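Long-range contact in type I modular polyketide synthase (PDB 6IYT), which probably loads an ethylmalonyl extender unit from coenzyme A during salinomycin assembly, through the acyltransferase domain of its module 14: residues I46-S51 with R85-H90. Numbering follows the deposited sequence.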
loop_
_atom_site.group_PDB
_atom_site.type_symbol
_atom_site.label_atom_id
_atom_site.label_comp_id
_atom_site.label_asym_id
_atom_site.label_seq_id
_atom_site.Cartn_x
_atom_site.Cartn_y
_atom_site.Cartn_z
ATOM N N ILE A 46 -19.113 -0.714 14.923
ATOM C CA ILE A 46 -19.192 0.508 14.148
ATOM C C ILE A 46 -20.430 1.288 14.573
ATOM O O ILE A 46 -21.385 0.699 15.017
ATOM C CB ILE A 46 -19.183 0.278 12.628
ATOM C CG1 ILE A 46 -20.483 -0.325 12.156
ATOM C CG2 ILE A 46 -18.013 -0.619 12.235
ATOM C CD1 ILE A 46 -20.561 -0.432 10.665
ATOM N N VAL A 47 -20.262 2.594 14.723
ATOM C CA VAL A 47 -21.354 3.487 15.179
ATOM C C VAL A 47 -21.398 4.718 14.288
ATOM O O VAL A 47 -20.347 5.250 13.910
ATOM C CB VAL A 47 -21.100 3.940 16.650
ATOM C CG1 VAL A 47 -22.348 4.523 17.278
ATOM C CG2 VAL A 47 -20.605 2.782 17.478
ATOM N N SER A 48 -22.600 5.247 14.011
ATOM C CA SER A 48 -22.702 6.461 13.238
ATOM C C SER A 48 -23.951 7.232 13.575
ATOM O O SER A 48 -24.923 6.677 14.125
ATOM C CB SER A 48 -22.666 6.171 11.732
ATOM O OG SER A 48 -23.824 5.467 11.311
ATOM N N ALA A 49 -23.885 8.522 13.330
ATOM C CA ALA A 49 -24.992 9.448 13.656
ATOM C C ALA A 49 -24.848 10.694 12.797
ATOM O O ALA A 49 -23.971 10.761 11.952
ATOM C CB ALA A 49 -24.946 9.814 15.122
ATOM N N LYS A 50 -25.772 11.651 12.950
ATOM C CA LYS A 50 -25.856 12.780 12.010
ATOM C C LYS A 50 -25.128 14.018 12.505
ATOM O O LYS A 50 -24.969 14.982 11.763
ATOM C CB LYS A 50 -27.310 13.134 11.733
ATOM C CG LYS A 50 -28.088 11.987 11.156
ATOM C CD LYS A 50 -29.494 12.411 10.863
ATOM C CE LYS A 50 -30.418 11.231 10.703
ATOM N NZ LYS A 50 -31.624 11.667 9.937
ATOM N N SER A 51 -24.636 13.975 13.722
ATOM C CA SER A 51 -23.843 15.087 14.276
ATOM C C SER A 51 -22.847 14.567 15.292
ATOM O O SER A 51 -22.976 13.446 15.781
ATOM C CB SER A 51 -24.767 16.134 14.939
ATOM O OG SER A 51 -25.155 15.697 16.241
ATOM N N ARG A 85 -27.717 -1.211 11.018
ATOM C CA ARG A 85 -27.706 0.230 11.152
ATOM C C ARG A 85 -27.399 0.860 9.804
ATOM O O ARG A 85 -26.512 0.404 9.094
ATOM C CB ARG A 85 -26.662 0.671 12.188
ATOM C CG ARG A 85 -27.019 0.340 13.625
ATOM C CD ARG A 85 -28.189 1.179 14.126
ATOM N NE ARG A 85 -28.020 1.503 15.537
ATOM C CZ ARG A 85 -28.839 1.122 16.507
ATOM N NH1 ARG A 85 -28.514 1.375 17.772
ATOM N NH2 ARG A 85 -29.972 0.459 16.218
ATOM N N ALA A 86 -28.109 1.938 9.477
ATOM C CA ALA A 86 -27.636 2.908 8.472
ATOM C C ALA A 86 -26.275 3.496 8.861
ATOM O O ALA A 86 -26.056 3.876 10.018
ATOM C CB ALA A 86 -28.655 4.028 8.293
ATOM N N ALA A 87 -25.435 3.735 7.859
ATOM C CA ALA A 87 -24.239 4.551 8.043
ATOM C C ALA A 87 -24.541 6.036 7.778
ATOM O O ALA A 87 -24.466 6.502 6.635
ATOM C CB ALA A 87 -23.131 4.072 7.130
ATOM N N PHE A 88 -24.676 6.802 8.858
ATOM C CA PHE A 88 -24.778 8.242 8.773
ATOM C C PHE A 88 -23.380 8.907 8.754
ATOM O O PHE A 88 -22.337 8.216 8.764
ATOM C CB PHE A 88 -25.595 8.762 9.943
ATOM C CG PHE A 88 -27.005 8.250 9.964
ATOM C CD1 PHE A 88 -27.808 8.359 8.841
ATOM C CD2 PHE A 88 -27.533 7.663 11.103
ATOM C CE1 PHE A 88 -29.082 7.798 8.827
ATOM C CE2 PHE A 88 -28.834 7.179 11.120
ATOM C CZ PHE A 88 -29.607 7.244 9.975
ATOM N N GLU A 89 -23.369 10.239 8.711
ATOM C CA GLU A 89 -22.173 11.022 8.359
ATOM C C GLU A 89 -21.031 10.968 9.398
ATOM O O GLU A 89 -19.843 10.930 9.022
ATOM C CB GLU A 89 -22.588 12.490 8.076
ATOM C CG GLU A 89 -21.447 13.448 7.723
ATOM C CD GLU A 89 -21.929 14.887 7.386
ATOM O OE1 GLU A 89 -23.007 15.298 7.851
ATOM O OE2 GLU A 89 -21.182 15.629 6.721
ATOM N N HIS A 90 -21.364 11.058 10.683
ATOM C CA HIS A 90 -20.360 11.084 11.744
ATOM C C HIS A 90 -20.175 9.657 12.257
ATOM O O HIS A 90 -21.161 8.993 12.663
ATOM C CB HIS A 90 -20.815 11.983 12.899
ATOM C CG HIS A 90 -20.863 13.441 12.548
ATOM N ND1 HIS A 90 -19.957 14.349 13.047
ATOM C CD2 HIS A 90 -21.609 14.114 11.640
ATOM C CE1 HIS A 90 -20.195 15.540 12.518
ATOM N NE2 HIS A 90 -21.182 15.421 11.653
HETATM O O HOH W 1 -26.508 4.541 12.768
HETATM O O HOH W 2 -25.327 14.525 9.041
#
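A49 and H90 form an antiparallel hydrogen-bonded pair where strand 43-49 ends and strand 90-96 begins. A49 N reaches H90 O at 2.8 Å, and H90 N returns to A49 O at 2.9 Å. A classic beta bulge sets both E89 and H90 against A49. The tight part takes in this pair and the buried S48. A chi1 of 67° turns the S48 hydroxyl to the loop, and S48 OG accepts a hydrogen bond from F88 N at 2.9 Å. S48 CA also makes a CA-H...O contact of 3.0 Å with H90 O. S51 C lies 3.5 Å above one face of the H90 ring, offset toward the rim. The outer side is looser. The extended K50 chain crosses the F88 ring, with K50 CE 4.1 Å from the ring centroid, a CH-pi contact over the face. K50 NZ is farther from the ring, so any cation-pi pull is weak. A86 CB covers the opposite face near the rim, and Y464 meets F88 edge-to-face. Water 1 joins S48 O to A86 O, and water 2 joins K50 O to E89 OE1. Direct bonds thus join the two strand ends, while around F88 and E89 the link rests on side-chain packing and bridging water.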